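Local coordinates for protein succinate-semialdehyde dehydrogenase (NAD(P)(+)) (Marinobacter aquaeolei, PDB 3RH9) that probably oxidises succinate semialdehyde to succinate with NAD(P)+ as cofactor, as a member of the aldehyde dehydrogenase family, at residues G14-R19 with V55-S60; I91-C96 with D321-G326; A183-L188 with L332-G337. One frame throughout, in Å; residues are numbered along the deposited sequence.

Contact 1. Residues G14-R19 with V55-S60; sequences GYIGGR and VEAGQS
I16, which meets A57 through its side chain, is held at its backbone by two bonds to a single residue: I16 N donates to R19 O at 2.8 Å, and R19 N returns a bond to I16 O at 3.0 Å. The pair is therefore a hydrogen-bonded antiparallel pair, and it shuts a type I' turn over G17 and G18. Both glycines have positive phi, as the two central residues of that turn require. The turn brings its first glycine close to the helix, where A57 CB comes to 3.8 Å from G17 CA and sits about as near to G17 N. One methyl thus rests against bare backbone, with no side chain between. Beside it, A57 CB also approaches I16 CG2 at 4.2 Å. CG2, anti to the backbone N of I16, is the branch that meets the alanine. No hydrogen bond crosses between the segments; the join is van der Waals packing of the A57 methyl on I16 CG2 and the G17 backbone. A57 also touches N208 of strand 207-209, while the neighbouring Y15 bonds through its backbone to L209 and through its hydroxyl to D198. Packed against helix 48-61, residues 14-21 exemplify the tight two-residue beta hairpin closed by a type I' turn.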
# COMPACT_ATOMS: atom_id res chain seq x y z
N GLY A 14 -16.37 25.14 9.32
CA GLY A 14 -16.01 23.74 9.43
C GLY A 14 -17.08 22.88 10.06
O GLY A 14 -18.18 23.35 10.37
N TYR A 15 -16.77 21.61 10.24
CA TYR A 15 -17.72 20.69 10.82
C TYR A 15 -16.98 19.71 11.68
O TYR A 15 -16.38 18.76 11.18
CB TYR A 15 -18.48 19.94 9.73
CG TYR A 15 -19.67 19.16 10.24
CD1 TYR A 15 -19.53 17.85 10.69
CD2 TYR A 15 -20.93 19.72 10.25
CE1 TYR A 15 -20.62 17.13 11.14
CE2 TYR A 15 -22.03 19.01 10.70
CZ TYR A 15 -21.87 17.72 11.14
OH TYR A 15 -22.97 17.03 11.57
N ILE A 16 -17.03 19.93 12.98
CA ILE A 16 -16.30 19.10 13.92
C ILE A 16 -17.25 18.51 14.94
O ILE A 16 -17.98 19.25 15.62
CB ILE A 16 -15.26 19.93 14.65
CG1 ILE A 16 -14.17 20.35 13.67
CG2 ILE A 16 -14.69 19.16 15.81
CD1 ILE A 16 -13.14 21.30 14.29
N GLY A 17 -17.25 17.18 15.04
CA GLY A 17 -17.96 16.47 16.08
C GLY A 17 -19.45 16.74 16.13
O GLY A 17 -20.06 16.70 17.20
N GLY A 18 -20.03 17.01 14.97
CA GLY A 18 -21.47 17.18 14.85
C GLY A 18 -21.83 18.64 14.72
O GLY A 18 -22.94 18.98 14.31
N ARG A 19 -20.89 19.51 15.06
CA ARG A 19 -21.14 20.94 15.12
C ARG A 19 -20.52 21.66 13.95
O ARG A 19 -19.43 21.31 13.50
CB ARG A 19 -20.55 21.53 16.40
CG ARG A 19 -21.00 20.88 17.67
CD ARG A 19 -20.48 21.65 18.88
NE ARG A 19 -21.04 21.07 20.08
CZ ARG A 19 -20.64 19.91 20.60
NH1 ARG A 19 -19.65 19.22 20.02
NH2 ARG A 19 -21.22 19.43 21.70
N VAL A 55 -9.71 15.68 14.62
CA VAL A 55 -9.16 14.36 14.87
C VAL A 55 -9.67 13.79 16.20
O VAL A 55 -10.08 12.64 16.26
CB VAL A 55 -7.62 14.36 14.85
CG1 VAL A 55 -7.10 12.97 15.10
CG2 VAL A 55 -7.12 14.86 13.51
N GLU A 56 -9.65 14.61 17.25
CA GLU A 56 -10.13 14.15 18.55
C GLU A 56 -11.58 13.67 18.43
O GLU A 56 -11.96 12.68 19.05
CB GLU A 56 -10.01 15.23 19.61
CG GLU A 56 -8.59 15.70 19.85
CD GLU A 56 -8.52 17.04 20.61
OE1 GLU A 56 -9.55 17.78 20.66
OE2 GLU A 56 -7.43 17.36 21.15
N ALA A 57 -12.37 14.37 17.63
CA ALA A 57 -13.77 14.01 17.44
C ALA A 57 -13.84 12.66 16.77
O ALA A 57 -14.57 11.76 17.23
CB ALA A 57 -14.47 15.04 16.59
N GLY A 58 -13.09 12.52 15.69
CA GLY A 58 -13.06 11.29 14.94
C GLY A 58 -12.63 10.14 15.81
O GLY A 58 -13.19 9.05 15.73
N GLN A 59 -11.63 10.39 16.64
CA GLN A 59 -11.04 9.34 17.47
C GLN A 59 -12.10 8.88 18.45
O GLN A 59 -12.14 7.73 18.86
CB GLN A 59 -9.80 9.86 18.23
CG GLN A 59 -9.10 8.81 19.07
CD GLN A 59 -8.62 7.60 18.25
OE1 GLN A 59 -8.64 6.47 18.75
NE2 GLN A 59 -8.19 7.83 17.02
N SER A 60 -12.98 9.80 18.78
CA SER A 60 -13.99 9.59 19.79
C SER A 60 -15.17 8.82 19.18
O SER A 60 -15.97 8.22 19.88
CB SER A 60 -14.42 10.95 20.36
OG SER A 60 -15.65 10.87 21.02

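Contact 2. Residues I91-C96 with D321-G326; sequences IGRILC and DGMNDG
The flat guanidinium of R93 is turned to partners outside the contact, E90 in a salt bridge and the carbonyl of E5, while its CG meets M323 CE at 3.8 Å. R93 and M323 cross at a slant, and the aliphatic stem of the arginine does the touching. M323, a selenomethionine, carries the packing: its SE lies 3.7 Å from C96 SG, two large polarisable atoms side by side. Within the loop, M323 N is bound by the flat carboxylate of D321, whose OD1 it meets at 3.1 Å from above the carboxylate plane, about 44° out of it. With an N-H...O angle of 173° the bond is straight, and it closes an Asx turn at D321-M323. Here helix 88-99, which belongs to the N-terminal part of the aldehyde dehydrogenase fold, meets the loop between helices 303-316 and 335-350 of the catalytic domain. C96 has SG anti to its own N (chi1 176°), which directs the sulfur at the loop and sets it 3.6 Å from G322 C. W103 of helix 103-123 touches both R93 and M323, and its backbone is hydrogen-bonded to G322.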
# COMPACT_ATOMS: atom_id res chain seq x y z
N ILE A 91 -26.42 21.10 -5.59
CA ILE A 91 -25.00 20.82 -5.42
C ILE A 91 -24.32 21.03 -6.76
O ILE A 91 -23.28 21.67 -6.85
CB ILE A 91 -24.77 19.40 -4.89
CG1 ILE A 91 -25.24 19.30 -3.45
CG2 ILE A 91 -23.30 19.04 -5.00
CD1 ILE A 91 -25.23 17.92 -2.91
N GLY A 92 -24.94 20.51 -7.81
CA GLY A 92 -24.54 20.82 -9.17
C GLY A 92 -24.39 22.32 -9.41
O GLY A 92 -23.51 22.74 -10.15
N ARG A 93 -25.25 23.13 -8.80
CA ARG A 93 -25.17 24.58 -8.99
C ARG A 93 -23.91 25.13 -8.37
O ARG A 93 -23.10 25.77 -9.04
CB ARG A 93 -26.38 25.29 -8.39
CG ARG A 93 -26.58 26.69 -8.94
CD ARG A 93 -27.79 27.39 -8.34
NE ARG A 93 -27.68 27.55 -6.89
CZ ARG A 93 -27.42 28.70 -6.27
NH1 ARG A 93 -27.27 29.81 -6.97
NH2 ARG A 93 -27.33 28.74 -4.94
N ILE A 94 -23.75 24.87 -7.08
CA ILE A 94 -22.56 25.29 -6.35
C ILE A 94 -21.28 24.75 -6.98
O ILE A 94 -20.24 25.41 -6.99
CB ILE A 94 -22.66 24.85 -4.87
CG1 ILE A 94 -23.87 25.51 -4.22
CG2 ILE A 94 -21.39 25.22 -4.13
CD1 ILE A 94 -24.44 24.74 -3.05
N LEU A 95 -21.34 23.54 -7.52
CA LEU A 95 -20.18 22.95 -8.13
C LEU A 95 -19.81 23.78 -9.35
O LEU A 95 -18.67 24.22 -9.53
CB LEU A 95 -20.48 21.51 -8.53
CG LEU A 95 -19.25 20.61 -8.70
CD1 LEU A 95 -19.62 19.16 -8.46
CD2 LEU A 95 -18.62 20.79 -10.07
N CYS A 96 -20.82 24.01 -10.18
CA CYS A 96 -20.65 24.76 -11.41
C CYS A 96 -19.97 26.10 -11.17
O CYS A 96 -19.03 26.48 -11.88
CB CYS A 96 -22.01 24.99 -12.04
SG CYS A 96 -21.94 26.00 -13.52
N ASP A 321 -19.67 30.64 -19.86
CA ASP A 321 -20.22 30.46 -18.53
C ASP A 321 -21.03 29.17 -18.52
O ASP A 321 -21.85 28.94 -19.40
CB ASP A 321 -21.13 31.64 -18.19
CG ASP A 321 -21.47 31.72 -16.71
OD1 ASP A 321 -21.47 30.67 -16.01
OD2 ASP A 321 -21.73 32.86 -16.24
N GLY A 322 -20.79 28.32 -17.53
CA GLY A 322 -21.44 27.02 -17.47
C GLY A 322 -22.84 27.04 -16.89
O GLY A 322 -23.56 26.04 -16.95
N MSE A 323 -23.24 28.17 -16.33
CA MSE A 323 -24.59 28.31 -15.80
C MSE A 323 -25.60 28.42 -16.94
O MSE A 323 -26.77 28.12 -16.76
CB MSE A 323 -24.70 29.51 -14.86
CG MSE A 323 -24.18 29.25 -13.45
SE MSE A 323 -25.09 27.75 -12.53
CE MSE A 323 -26.82 28.60 -12.19
N ASN A 324 -25.12 28.83 -18.10
CA ASN A 324 -26.00 28.99 -19.25
C ASN A 324 -26.17 27.72 -20.07
O ASN A 324 -25.21 26.98 -20.31
CB ASN A 324 -25.50 30.13 -20.13
CG ASN A 324 -25.23 31.39 -19.34
OD1 ASN A 324 -25.98 31.73 -18.42
ND2 ASN A 324 -24.15 32.09 -19.69
N ASP A 325 -27.39 27.47 -20.52
CA ASP A 325 -27.68 26.30 -21.34
C ASP A 325 -26.82 26.33 -22.60
O ASP A 325 -26.41 27.39 -23.05
CB ASP A 325 -29.17 26.26 -21.70
CG ASP A 325 -29.56 25.00 -22.48
OD1 ASP A 325 -28.74 24.05 -22.55
OD2 ASP A 325 -30.69 24.94 -23.02
N GLY A 326 -26.54 25.15 -23.14
CA GLY A 326 -25.90 25.04 -24.44
C GLY A 326 -24.39 25.19 -24.41
O GLY A 326 -23.73 25.09 -25.45

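Contact 3. Residues A183-L188 with L332-G337; sequences ASETPL and LINKQG
E185 and I333 join two recognisable elements of the aldehyde dehydrogenase fold: the loop after strand 178-181 of the Rossmann-like sheet, which in relatives borders the cofactor cleft, and the approach to helix 335-350 in the catalytic domain. The apolar part of the contact is light. E185 CB lies 4.3 Å from I333 CG1, so the glutamate offers its hydrocarbon base, not its charge, to the isoleucine. I333 holds CG1 anti to its backbone N (chi1 -166°), which carries that branch across to the loop.

The polar part is an approach and not a bond. E185 OE2 and N334 ND2 are 4.3 Å apart, too far for a hydrogen bond, although a carboxylate oxygen beside an amide N-H donor is probably mildly favourable. E185 is folded at chi2 (85°), which swings its carboxylate aside from the isoleucine. W157 touches both E185 and T186.

Bonds to the backbone shape each side. A type I beta turn runs from A183 to T186, closed by T186 N to A183 O at 3.0 Å, and it places E185 at its third position. Across the contact, I333 N donates to the side-chain OE1 of Q288, and the backbone of L332 pairs with L368, tying down the residues just before the helix.

Last comes the capping bond. N334 is the N-cap of helix 335-350, and its side chain takes up an N-H of the first turn: G337 N reaches N334 OD1 at 3.0 Å, with the donor lying nearly in line with the amide C=O bond.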
# COMPACT_ATOMS: atom_id res chain seq x y z
N ALA A 183 -10.04 21.13 -1.63
CA ALA A 183 -9.21 22.18 -2.21
C ALA A 183 -9.83 23.55 -1.90
O ALA A 183 -11.04 23.69 -1.89
CB ALA A 183 -9.09 21.96 -3.70
N SER A 184 -9.00 24.56 -1.63
CA SER A 184 -9.54 25.88 -1.34
C SER A 184 -10.21 26.53 -2.56
O SER A 184 -10.91 27.53 -2.43
CB SER A 184 -8.46 26.81 -0.80
OG SER A 184 -7.95 26.32 0.42
N GLU A 185 -9.99 25.97 -3.75
CA GLU A 185 -10.65 26.42 -4.97
C GLU A 185 -12.10 25.94 -5.02
O GLU A 185 -12.93 26.53 -5.71
CB GLU A 185 -9.92 25.92 -6.22
CG GLU A 185 -8.52 26.53 -6.44
CD GLU A 185 -7.40 25.80 -5.68
OE1 GLU A 185 -7.68 24.77 -5.02
OE2 GLU A 185 -6.23 26.27 -5.76
N THR A 186 -12.39 24.85 -4.31
CA THR A 186 -13.73 24.26 -4.35
C THR A 186 -14.21 23.72 -3.01
O THR A 186 -14.52 22.54 -2.89
CB THR A 186 -13.81 23.14 -5.41
OG1 THR A 186 -12.65 22.30 -5.29
CG2 THR A 186 -13.87 23.74 -6.82
N PRO A 187 -14.31 24.59 -1.99
CA PRO A 187 -14.76 24.17 -0.67
C PRO A 187 -16.28 24.11 -0.56
O PRO A 187 -16.81 23.42 0.30
CB PRO A 187 -14.25 25.29 0.24
CG PRO A 187 -13.70 26.35 -0.66
CD PRO A 187 -14.09 26.04 -2.05
N LEU A 188 -16.99 24.82 -1.43
CA LEU A 188 -18.42 25.01 -1.25
C LEU A 188 -19.21 23.75 -1.56
O LEU A 188 -20.29 23.53 -1.00
CB LEU A 188 -18.94 26.19 -2.08
CG LEU A 188 -18.12 27.48 -2.01
CD1 LEU A 188 -18.60 28.44 -3.08
CD2 LEU A 188 -18.14 28.11 -0.61
N LEU A 332 -11.38 27.33 -17.43
CA LEU A 332 -10.42 26.55 -16.64
C LEU A 332 -10.39 27.14 -15.23
O LEU A 332 -10.88 28.23 -15.02
CB LEU A 332 -9.02 26.64 -17.24
CG LEU A 332 -8.81 26.27 -18.70
CD1 LEU A 332 -7.35 26.44 -19.04
CD2 LEU A 332 -9.24 24.84 -18.95
N ILE A 333 -9.81 26.43 -14.28
CA ILE A 333 -9.96 26.76 -12.87
C ILE A 333 -9.24 28.04 -12.45
O ILE A 333 -9.73 28.77 -11.59
CB ILE A 333 -9.48 25.59 -11.98
CG1 ILE A 333 -9.96 25.76 -10.53
CG2 ILE A 333 -7.96 25.43 -12.06
CD1 ILE A 333 -11.42 25.41 -10.32
N ASN A 334 -8.07 28.30 -13.03
CA ASN A 334 -7.29 29.48 -12.67
C ASN A 334 -6.20 29.87 -13.66
O ASN A 334 -5.95 29.17 -14.63
CB ASN A 334 -6.72 29.41 -11.23
CG ASN A 334 -5.74 28.26 -11.01
OD1 ASN A 334 -5.01 27.84 -11.90
ND2 ASN A 334 -5.71 27.77 -9.79
N LYS A 335 -5.58 31.01 -13.40
CA LYS A 335 -4.62 31.58 -14.32
C LYS A 335 -3.43 30.65 -14.52
O LYS A 335 -2.94 30.51 -15.63
CB LYS A 335 -4.14 32.96 -13.84
CG LYS A 335 -3.36 33.69 -14.90
CD LYS A 335 -3.18 35.16 -14.58
CE LYS A 335 -2.47 35.90 -15.74
NZ LYS A 335 -1.13 35.30 -16.09
N GLN A 336 -2.99 30.00 -13.46
CA GLN A 336 -1.85 29.11 -13.58
C GLN A 336 -2.18 27.99 -14.59
O GLN A 336 -1.39 27.71 -15.51
CB GLN A 336 -1.44 28.55 -12.22
CG GLN A 336 -0.09 27.85 -12.19
CD GLN A 336 0.14 27.09 -10.88
OE1 GLN A 336 0.01 25.86 -10.84
NE2 GLN A 336 0.46 27.82 -9.80
N GLY A 337 -3.37 27.39 -14.43
CA GLY A 337 -3.84 26.34 -15.32
C GLY A 337 -4.00 26.82 -16.75
O GLY A 337 -3.55 26.18 -17.70

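In the fold
From the N terminus, contact 1 closes first, joining the hairpin turn in residues 14-19 to helix 48-61 across 35 intervening residues. It is finished before the others open, and no atom of it touches them. Contacts 2 and 3 cross: 91-96 and 183-188 come first, then 321-326 and 332-337, so both run from the N-terminal part, which in relatives binds the cofactor, to the loop after helix 303-316 and, in contact 3, on to the start of helix 335-350. Their centres lie about 15 Å apart, and they touch where I94 packs on L188. Contact 1 packs beside strand 207-209, outermost of its sheet within this chain, whereas the crossed pair ties the N-terminal part to the catalytic domain.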